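PDB 6W5Q: peptidoglycan synthase activator LpoP from Pseudomonas aeruginosa, which activates peptidoglycan synthesis as a lipoprotein, its C-terminal globular domain being an all-helical tetratricopeptide-repeat fold that probably binds the synthase. Local coordinates for residues A[19-22]-A[23-27]; A[56-59]-A[60-64]; A[46-49]-A[50-53]; A[80-83]-A[84-87]. All coordinates share one frame; numbering follows the deposited sequence.

Contact 1: A[19-22]-A[23-27]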
loop_
_atom_site.group_PDB
_atom_site.type_symbol
_atom_site.label_atom_id
_atom_site.label_comp_id
_atom_site.label_asym_id
_atom_site.label_seq_id
_atom_site.Cartn_x
_atom_site.Cartn_y
_atom_site.Cartn_z
ATOM N N LEU A 19 -12.562 -1.123 -2.484
ATOM C CA LEU A 19 -11.407 -1.834 -3.031
ATOM C C LEU A 19 -11.673 -2.292 -4.456
ATOM O O LEU A 19 -10.858 -2.057 -5.359
ATOM C CB LEU A 19 -11.048 -3.039 -2.148
ATOM C CG LEU A 19 -10.654 -2.713 -0.702
ATOM C CD1 LEU A 19 -9.958 -3.884 -0.031
ATOM C CD2 LEU A 19 -9.779 -1.474 -0.645
ATOM N N THR A 20 -12.808 -2.962 -4.669
ATOM C CA THR A 20 -13.181 -3.414 -6.010
ATOM C C THR A 20 -13.229 -2.248 -6.993
ATOM O O THR A 20 -12.707 -2.332 -8.115
ATOM C CB THR A 20 -14.539 -4.103 -5.964
ATOM O OG1 THR A 20 -14.432 -5.308 -5.204
ATOM C CG2 THR A 20 -15.015 -4.427 -7.361
ATOM N N THR A 21 -13.871 -1.152 -6.585
ATOM C CA THR A 21 -13.932 0.029 -7.433
ATOM C C THR A 21 -12.537 0.592 -7.693
ATOM O O THR A 21 -12.194 0.923 -8.834
ATOM C CB THR A 21 -14.836 1.068 -6.778
ATOM O OG1 THR A 21 -16.180 0.568 -6.767
ATOM C CG2 THR A 21 -14.785 2.377 -7.542
ATOM N N ALA A 22 -11.719 0.703 -6.643
ATOM C CA ALA A 22 -10.339 1.164 -6.809
ATOM C C ALA A 22 -9.576 0.312 -7.812
ATOM O O ALA A 22 -8.862 0.841 -8.667
ATOM C CB ALA A 22 -9.611 1.159 -5.472
ATOM N N GLN A 23 -9.698 -1.015 -7.714
ATOM C CA GLN A 23 -8.950 -1.885 -8.619
ATOM C C GLN A 23 -9.430 -1.741 -10.064
ATOM O O GLN A 23 -8.619 -1.799 -11.002
ATOM C CB GLN A 23 -9.046 -3.340 -8.159
ATOM C CG GLN A 23 -8.385 -4.324 -9.132
ATOM C CD GLN A 23 -8.312 -5.726 -8.594
ATOM O OE1 GLN A 23 -8.775 -5.999 -7.479
ATOM N NE2 GLN A 23 -7.740 -6.639 -9.385
ATOM N N GLN A 24 -10.741 -1.557 -10.271
ATOM C CA GLN A 24 -11.243 -1.300 -11.619
ATOM C C GLN A 24 -10.672 -0.005 -12.186
ATOM O O GLN A 24 -10.368 0.076 -13.382
ATOM C CB GLN A 24 -12.774 -1.243 -11.619
ATOM C CG GLN A 24 -13.451 -2.565 -11.319
ATOM C CD GLN A 24 -14.954 -2.503 -11.525
ATOM O OE1 GLN A 24 -15.443 -1.718 -12.335
ATOM N NE2 GLN A 24 -15.693 -3.327 -10.791
ATOM N N GLN A 25 -10.520 1.020 -11.340
ATOM C CA GLN A 25 -9.989 2.303 -11.792
ATOM C C GLN A 25 -8.491 2.232 -12.058
ATOM O O GLN A 25 -8.019 2.704 -13.100
ATOM C CB GLN A 25 -10.315 3.384 -10.770
ATOM C CG GLN A 25 -11.769 3.343 -10.418
ATOM C CD GLN A 25 -12.185 4.322 -9.367
ATOM O OE1 GLN A 25 -13.120 5.088 -9.569
ATOM N NE2 GLN A 25 -11.509 4.313 -8.241
ATOM N N GLN A 26 -7.728 1.654 -11.120
ATOM C CA GLN A 26 -6.312 1.407 -11.360
ATOM C C GLN A 26 -6.135 0.592 -12.630
ATOM O O GLN A 26 -5.350 0.955 -13.511
ATOM C CB GLN A 26 -5.696 0.687 -10.158
ATOM C CG GLN A 26 -4.208 0.443 -10.279
ATOM C CD GLN A 26 -3.601 -0.169 -9.030
ATOM O OE1 GLN A 26 -4.293 -0.823 -8.246
ATOM N NE2 GLN A 26 -2.300 0.041 -8.837
ATOM N N GLY A 27 -6.906 -0.494 -12.754
ATOM C CA GLY A 27 -6.799 -1.352 -13.922
ATOM C C GLY A 27 -7.060 -0.608 -15.211
ATOM O O GLY A 27 -6.512 -0.956 -16.254
#
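Thr21 and Gln25, one turn apart on helix 13-28, form the tighter part of this i to i+4 contact at the edge of the all-helical tetratricopeptide-repeat domain. Gln25 CG stands 2.9 Å from Thr21 O, and its amide carbon CD reaches Thr21 CG2 at 3.7 Å, the two side chains crossing at a slant. With chi1 at -50°, CG lies beside the backbone N and close over Thr21 O, and the extended chain carries the amide past Thr21 CG2. Gln25 NE2 bonds to Ser37 OG on helix 31-44, which fixes the amide at its far end, while Thr21 OG1 turns back to Ala17 O. Beside this pair Ala22 is buried against Leu38 of that helix.

The solvent side is looser. Thr20 and Gln24 run side by side in the same direction, methyl CG2 along the amide, and Thr20 OG1 bonds to Leu16 O. Gln23 and Gln24 are exposed residues with extended side chains, Gln23 also touching Arg54 of helix 49-61. Helical bonding underlies both sides: Gln23 N donates to Leu19 O at 2.8 Å, and the straightest of the four bonds, at 178°, joins Gln26 N to Ala22 O across 2.8 Å.

Contact 2: A[56-59]-A[60-64]; sequences AQVR and LAQGD
Arg59 and Asp64 make a local helix-end contact, a Schellman motif, at the C-terminal end of helix 49-61, where the chain turns toward helix 65-78 in the repeat domain. Asp64 N donates to Arg59 O at 2.9 Å, and inside that bond Gly63 N donates to Leu60 O, also at 2.9 Å. Gly63 makes the turn with a positive phi of 85°, a conformation in which a CB would collide with the carbonyl oxygen of Gln62. Before the turn, ordinary helical bonds hold the last residues, among them Ala61 N to Gln57 O at 2.8 Å.

On the side facing helix 31-44, Gln62 lies alongside both Val58 and Arg59. Its CG, set beside the backbone N, passes 3.4 Å from Val58 O, and its OE1 comes within 3.8 Å of Arg59 NH1, with guanidinium and amide planes 22° apart. Leu60, by contrast, is buried against Ala68 of helix 65-78 and Gln95 of helix 83-99. The firm partner of the guanidinium is elsewhere: NH2 forms a salt bridge to Glu39 on helix 31-44. Together with Asp64 OD2, a second negative charge 5.1 Å from Arg59 NH1 and not touching it, this probably favours the charged form of Arg59.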
loop_
_atom_site.group_PDB
_atom_site.type_symbol
_atom_site.label_atom_id
_atom_site.label_comp_id
_atom_site.label_asym_id
_atom_site.label_seq_id
_atom_site.Cartn_x
_atom_site.Cartn_y
_atom_site.Cartn_z
ATOM N N ALA A 56 -0.886 2.509 -0.970
ATOM C CA ALA A 56 0.544 2.693 -1.206
ATOM C C ALA A 56 0.917 2.253 -2.611
ATOM O O ALA A 56 1.772 2.863 -3.256
ATOM C CB ALA A 56 1.352 1.914 -0.161
ATOM N N GLN A 57 0.267 1.202 -3.112
ATOM C CA GLN A 57 0.563 0.736 -4.456
ATOM C C GLN A 57 0.215 1.785 -5.505
ATOM O O GLN A 57 1.015 2.074 -6.410
ATOM C CB GLN A 57 -0.191 -0.554 -4.725
ATOM C CG GLN A 57 0.576 -1.781 -4.339
ATOM C CD GLN A 57 0.144 -2.956 -5.171
ATOM O OE1 GLN A 57 -0.549 -3.852 -4.686
ATOM N NE2 GLN A 57 0.537 -2.958 -6.447
ATOM N N VAL A 58 -0.987 2.359 -5.404
ATOM C CA VAL A 58 -1.437 3.357 -6.368
ATOM C C VAL A 58 -0.526 4.576 -6.343
ATOM O O VAL A 58 -0.155 5.108 -7.397
ATOM C CB VAL A 58 -2.902 3.733 -6.082
ATOM C CG1 VAL A 58 -3.355 4.892 -6.964
ATOM C CG2 VAL A 58 -3.766 2.522 -6.308
ATOM N N ARG A 59 -0.164 5.049 -5.143
ATOM C CA ARG A 59 0.743 6.192 -5.049
ATOM C C ARG A 59 2.093 5.850 -5.639
ATOM O O ARG A 59 2.706 6.669 -6.333
ATOM C CB ARG A 59 0.932 6.629 -3.600
ATOM C CG ARG A 59 -0.354 6.962 -2.865
ATOM C CD ARG A 59 -0.399 8.413 -2.467
ATOM N NE ARG A 59 -1.678 8.820 -1.873
ATOM C CZ ARG A 59 -2.592 9.595 -2.456
ATOM N NH1 ARG A 59 -2.386 10.091 -3.683
ATOM N NH2 ARG A 59 -3.701 9.889 -1.791
ATOM N N LEU A 60 2.594 4.652 -5.338
ATOM C CA LEU A 60 3.859 4.243 -5.923
ATOM C C LEU A 60 3.746 4.206 -7.441
ATOM O O LEU A 60 4.652 4.653 -8.156
ATOM C CB LEU A 60 4.274 2.884 -5.367
ATOM C CG LEU A 60 5.650 2.396 -5.812
ATOM C CD1 LEU A 60 6.723 3.420 -5.488
ATOM C CD2 LEU A 60 5.935 1.079 -5.141
ATOM N N ALA A 61 2.616 3.713 -7.953
ATOM C CA ALA A 61 2.449 3.662 -9.394
ATOM C C ALA A 61 2.340 5.060 -9.998
ATOM O O ALA A 61 2.706 5.251 -11.156
ATOM C CB ALA A 61 1.234 2.805 -9.748
ATOM N N GLN A 62 1.872 6.054 -9.235
ATOM C CA GLN A 62 1.880 7.429 -9.727
ATOM C C GLN A 62 3.261 8.065 -9.686
ATOM O O GLN A 62 3.400 9.213 -10.119
ATOM C CB GLN A 62 0.886 8.311 -8.939
ATOM C CG GLN A 62 -0.581 7.921 -9.179
ATOM C CD GLN A 62 -1.577 8.673 -8.289
ATOM O OE1 GLN A 62 -1.558 8.553 -7.057
ATOM N NE2 GLN A 62 -2.456 9.454 -8.919
ATOM N N GLY A 63 4.276 7.358 -9.180
ATOM C CA GLY A 63 5.584 7.948 -8.984
ATOM C C GLY A 63 5.759 8.699 -7.682
ATOM O O GLY A 63 6.809 9.311 -7.480
ATOM N N ASP A 64 4.776 8.658 -6.777
ATOM C CA ASP A 64 4.860 9.388 -5.506
ATOM C C ASP A 64 5.433 8.475 -4.420
ATOM O O ASP A 64 4.745 8.023 -3.493
ATOM C CB ASP A 64 3.492 9.939 -5.127
ATOM C CG ASP A 64 3.025 11.003 -6.093
ATOM O OD1 ASP A 64 3.886 11.801 -6.524
ATOM O OD2 ASP A 64 1.819 11.035 -6.434
#

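Contact 3: A[46-49]-A[50-53]; sequences PREP and QVLY
Gln50 N is the first amide of the new helix to meet Glu48, the N-cap residue of helix 49-61. It donates to Glu48 OE1 at 2.9 Å along a nearly straight line of 165°, and OE1 receives it with its anti lone pair, on the side away from OE2. Glu48 gets there by bending: CG is anti to its backbone N, but a second torsion of 51° folds the carboxylate back over the helix start. Gln50 CB follows the same oxygen at 3.3 Å, the two side chains running together.

At Val51 the contact turns apolar. Its CG2 packs 3.6 Å from Glu48 CG, crossing that chain at about a right angle, while the bond from Val51 N to Glu48 O is weak. Leu52 N offers that carbonyl a much straighter bond at 3.3 Å, in the carbonyl plane, so Glu48 holds the first turn with both its side chain and its backbone. Tyr53 N completes the turn, donating to Pro49 O at 2.7 Å.

This helix start packs against three others: Val51 touches Ala41 and Gln42 of helix 31-44, Leu52 packs on Val71 and Tyr78 of helix 65-78, and Tyr53 touches Leu89 and Leu92 of helix 83-99.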
loop_
_atom_site.group_PDB
_atom_site.type_symbol
_atom_site.label_atom_id
_atom_site.label_comp_id
_atom_site.label_asym_id
_atom_site.label_seq_id
_atom_site.Cartn_x
_atom_site.Cartn_y
_atom_site.Cartn_z
ATOM N N PRO A 46 -10.485 2.994 8.799
ATOM C CA PRO A 46 -9.247 3.787 8.902
ATOM C C PRO A 46 -8.026 2.969 9.311
ATOM O O PRO A 46 -6.902 3.474 9.201
ATOM C CB PRO A 46 -9.589 4.832 9.970
ATOM C CG PRO A 46 -10.577 4.119 10.860
ATOM C CD PRO A 46 -11.391 3.231 9.944
ATOM N N ARG A 47 -8.214 1.730 9.762
ATOM C CA ARG A 47 -7.150 0.922 10.353
ATOM C C ARG A 47 -6.936 -0.370 9.569
ATOM O O ARG A 47 -6.297 -1.300 10.069
ATOM C CB ARG A 47 -7.484 0.633 11.828
ATOM C CG ARG A 47 -6.381 0.012 12.698
ATOM C CD ARG A 47 -6.814 -1.351 13.278
ATOM N NE ARG A 47 -5.757 -2.014 14.051
ATOM C CZ ARG A 47 -5.090 -3.101 13.659
ATOM N NH1 ARG A 47 -4.149 -3.628 14.438
ATOM N NH2 ARG A 47 -5.369 -3.672 12.494
ATOM N N GLU A 48 -7.470 -0.457 8.344
ATOM C CA GLU A 48 -7.365 -1.674 7.551
ATOM C C GLU A 48 -6.040 -1.672 6.788
ATOM O O GLU A 48 -5.880 -0.867 5.857
ATOM C CB GLU A 48 -8.548 -1.803 6.597
ATOM C CG GLU A 48 -8.491 -2.986 5.613
ATOM C CD GLU A 48 -8.218 -4.342 6.264
ATOM O OE1 GLU A 48 -7.060 -4.823 6.196
ATOM O OE2 GLU A 48 -9.162 -4.936 6.829
ATOM N N PRO A 49 -5.084 -2.528 7.136
ATOM C CA PRO A 49 -3.809 -2.526 6.394
ATOM C C PRO A 49 -3.971 -2.888 4.927
ATOM O O PRO A 49 -3.193 -2.409 4.090
ATOM C CB PRO A 49 -2.955 -3.549 7.148
ATOM C CG PRO A 49 -3.912 -4.313 8.033
ATOM C CD PRO A 49 -5.083 -3.430 8.294
ATOM N N GLN A 50 -4.967 -3.702 4.578
ATOM C CA GLN A 50 -5.149 -4.041 3.172
ATOM C C GLN A 50 -5.566 -2.821 2.359
ATOM O O GLN A 50 -5.169 -2.683 1.195
ATOM C CB GLN A 50 -6.160 -5.181 3.026
ATOM C CG GLN A 50 -5.560 -6.570 3.309
ATOM C CD GLN A 50 -5.314 -7.374 2.042
ATOM O OE1 GLN A 50 -4.971 -6.811 1.001
ATOM N NE2 GLN A 50 -5.494 -8.698 2.121
ATOM N N VAL A 51 -6.323 -1.908 2.957
ATOM C CA VAL A 51 -6.622 -0.658 2.272
ATOM C C VAL A 51 -5.343 0.130 2.050
ATOM O O VAL A 51 -5.080 0.626 0.946
ATOM C CB VAL A 51 -7.654 0.162 3.063
ATOM C CG1 VAL A 51 -7.810 1.544 2.439
ATOM C CG2 VAL A 51 -8.974 -0.548 3.078
ATOM N N LEU A 52 -4.525 0.246 3.101
ATOM C CA LEU A 52 -3.276 1.005 3.014
ATOM C C LEU A 52 -2.315 0.375 2.015
ATOM O O LEU A 52 -1.627 1.082 1.263
ATOM C CB LEU A 52 -2.647 1.107 4.410
ATOM C CG LEU A 52 -3.575 1.919 5.324
ATOM C CD1 LEU A 52 -3.136 1.951 6.750
ATOM C CD2 LEU A 52 -3.727 3.338 4.806
ATOM N N TYR A 53 -2.284 -0.959 1.968
ATOM C CA TYR A 53 -1.453 -1.662 0.999
ATOM C C TYR A 53 -1.782 -1.246 -0.432
ATOM O O TYR A 53 -0.886 -0.945 -1.230
ATOM C CB TYR A 53 -1.633 -3.166 1.170
ATOM C CG TYR A 53 -0.872 -3.965 0.143
ATOM C CD1 TYR A 53 0.494 -4.190 0.290
ATOM C CD2 TYR A 53 -1.516 -4.500 -0.968
ATOM C CE1 TYR A 53 1.205 -4.931 -0.644
ATOM C CE2 TYR A 53 -0.819 -5.241 -1.909
ATOM C CZ TYR A 53 0.545 -5.453 -1.740
ATOM O OH TYR A 53 1.250 -6.183 -2.669
#

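Contact 4: A[80-83]-A[84-87]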
loop_
_atom_site.group_PDB
_atom_site.type_symbol
_atom_site.label_atom_id
_atom_site.label_comp_id
_atom_site.label_asym_id
_atom_site.label_seq_id
_atom_site.Cartn_x
_atom_site.Cartn_y
_atom_site.Cartn_z
ATOM N N ASN A 80 0.004 -6.349 12.229
ATOM C CA ASN A 80 0.624 -7.268 13.177
ATOM C C ASN A 80 -0.061 -8.626 13.158
ATOM O O ASN A 80 -1.291 -8.719 13.178
ATOM C CB ASN A 80 0.592 -6.679 14.582
ATOM C CG ASN A 80 1.902 -6.017 14.955
ATOM O OD1 ASN A 80 2.708 -5.673 14.083
ATOM N ND2 ASN A 80 2.132 -5.843 16.257
ATOM N N GLY A 81 0.747 -9.681 13.105
ATOM C CA GLY A 81 0.220 -11.028 12.993
ATOM C C GLY A 81 -0.451 -11.296 11.662
ATOM O O GLY A 81 -1.454 -12.018 11.609
ATOM N N ARG A 82 0.065 -10.705 10.585
ATOM C CA ARG A 82 -0.444 -10.924 9.231
ATOM C C ARG A 82 0.754 -11.012 8.295
ATOM O O ARG A 82 1.033 -10.089 7.523
ATOM C CB ARG A 82 -1.415 -9.811 8.825
ATOM C CG ARG A 82 -2.554 -9.609 9.831
ATOM C CD ARG A 82 -3.611 -8.636 9.359
ATOM N NE ARG A 82 -4.456 -9.189 8.301
ATOM C CZ ARG A 82 -5.561 -8.604 7.839
ATOM N NH1 ARG A 82 -5.972 -7.441 8.343
ATOM N NH2 ARG A 82 -6.258 -9.184 6.871
ATOM N N PRO A 83 1.483 -12.136 8.334
ATOM C CA PRO A 83 2.842 -12.151 7.760
ATOM C C PRO A 83 2.888 -11.964 6.256
ATOM O O PRO A 83 3.775 -11.259 5.755
ATOM C CB PRO A 83 3.383 -13.533 8.166
ATOM C CG PRO A 83 2.461 -14.022 9.256
ATOM C CD PRO A 83 1.126 -13.418 8.960
ATOM N N ALA A 84 1.975 -12.595 5.517
ATOM C CA ALA A 84 1.931 -12.400 4.071
ATOM C C ALA A 84 1.760 -10.930 3.729
ATOM O O ALA A 84 2.386 -10.425 2.793
ATOM C CB ALA A 84 0.795 -13.224 3.466
ATOM N N LEU A 85 0.934 -10.223 4.499
ATOM C CA LEU A 85 0.663 -8.817 4.224
ATOM C C LEU A 85 1.847 -7.942 4.609
ATOM O O LEU A 85 2.168 -6.974 3.911
ATOM C CB LEU A 85 -0.598 -8.388 4.972
ATOM C CG LEU A 85 -1.120 -6.967 4.750
ATOM C CD1 LEU A 85 -1.122 -6.599 3.284
ATOM C CD2 LEU A 85 -2.524 -6.829 5.326
ATOM N N GLN A 86 2.506 -8.264 5.723
ATOM C CA GLN A 86 3.686 -7.514 6.124
ATOM C C GLN A 86 4.803 -7.678 5.106
ATOM O O GLN A 86 5.493 -6.707 4.779
ATOM C CB GLN A 86 4.151 -7.975 7.496
ATOM C CG GLN A 86 3.059 -7.958 8.534
ATOM C CD GLN A 86 3.495 -8.600 9.828
ATOM O OE1 GLN A 86 2.740 -9.344 10.458
ATOM N NE2 GLN A 86 4.714 -8.306 10.239
ATOM N N ALA A 87 5.003 -8.908 4.618
ATOM C CA ALA A 87 5.947 -9.146 3.527
ATOM C C ALA A 87 5.614 -8.271 2.324
ATOM O O ALA A 87 6.493 -7.613 1.753
ATOM C CB ALA A 87 5.938 -10.629 3.132
#
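Arg82 O is gripped by two amides of the first turn of helix 83-99: Gln86 N, in a sound bond of 3.0 Å lying nearly in line with the carbonyl, and Leu85 N, also at 3.0 Å but badly angled and therefore weak. Gln86 answers with its side chain. Its OE1 accepts from Arg82 N at 3.0 Å, with the donor in the plane of the amide carbonyl, so the N-cap residue is bonded at its N-H and at its C=O by one and the same glutamine.

The side chain reaches this position because CG sits beside the backbone N (chi1 -52°) and the rest is extended, running back along the loop. On the way CG passes 3.1 Å from Arg82 O, a close approach, and at the end OE1 also comes to 3.3 Å from Gly81 N. Gly81 itself has positive phi, which favours glycine at this bend.

Leu85 covers one face of the Arg82 guanidinium, its CD2 4.2 Å from the plane and over its centre, while the two CB atoms are likewise 4.2 Å apart. Leu85 also packs on Tyr53 of helix 49-61, whereas much of the 80-84 surface is exposed. The next helical bond runs from Ala87 N to Pro83 O at 2.9 Å.

The arrangement is not a classical capping box, since the N-cap contributes its backbone carbonyl and not its side chain; it is a helix N-terminus with Arg82 at the N-cap and Pro83 as first helical residue, where a first-turn glutamine side chain returns to the N-cap N-H.

How the contacts relate
All four contacts are local, and they lie on three helices, 13-28, 49-61 and 83-99, every second one along the chain, in a small helical domain for which no active site or ligand is seen. Contacts 3 and 2 lie at the start and end of helix 49-61, on opposite sides of the chain's centre, about 15 Å apart between their centres. Contact 1 packs against both: Leu19 CD2 is 3.9 Å from Val51 CG2, and Gln26 CD is 3.8 Å from Val58 CG2. Contacts 3 and 4, two neighbouring helix starts, are about 12 Å apart between centres and meet through Gln50 CG and Leu85 CD2 at 3.7 Å, and through a long, weak ion pair of Glu48 OE1 and Arg82 NH1.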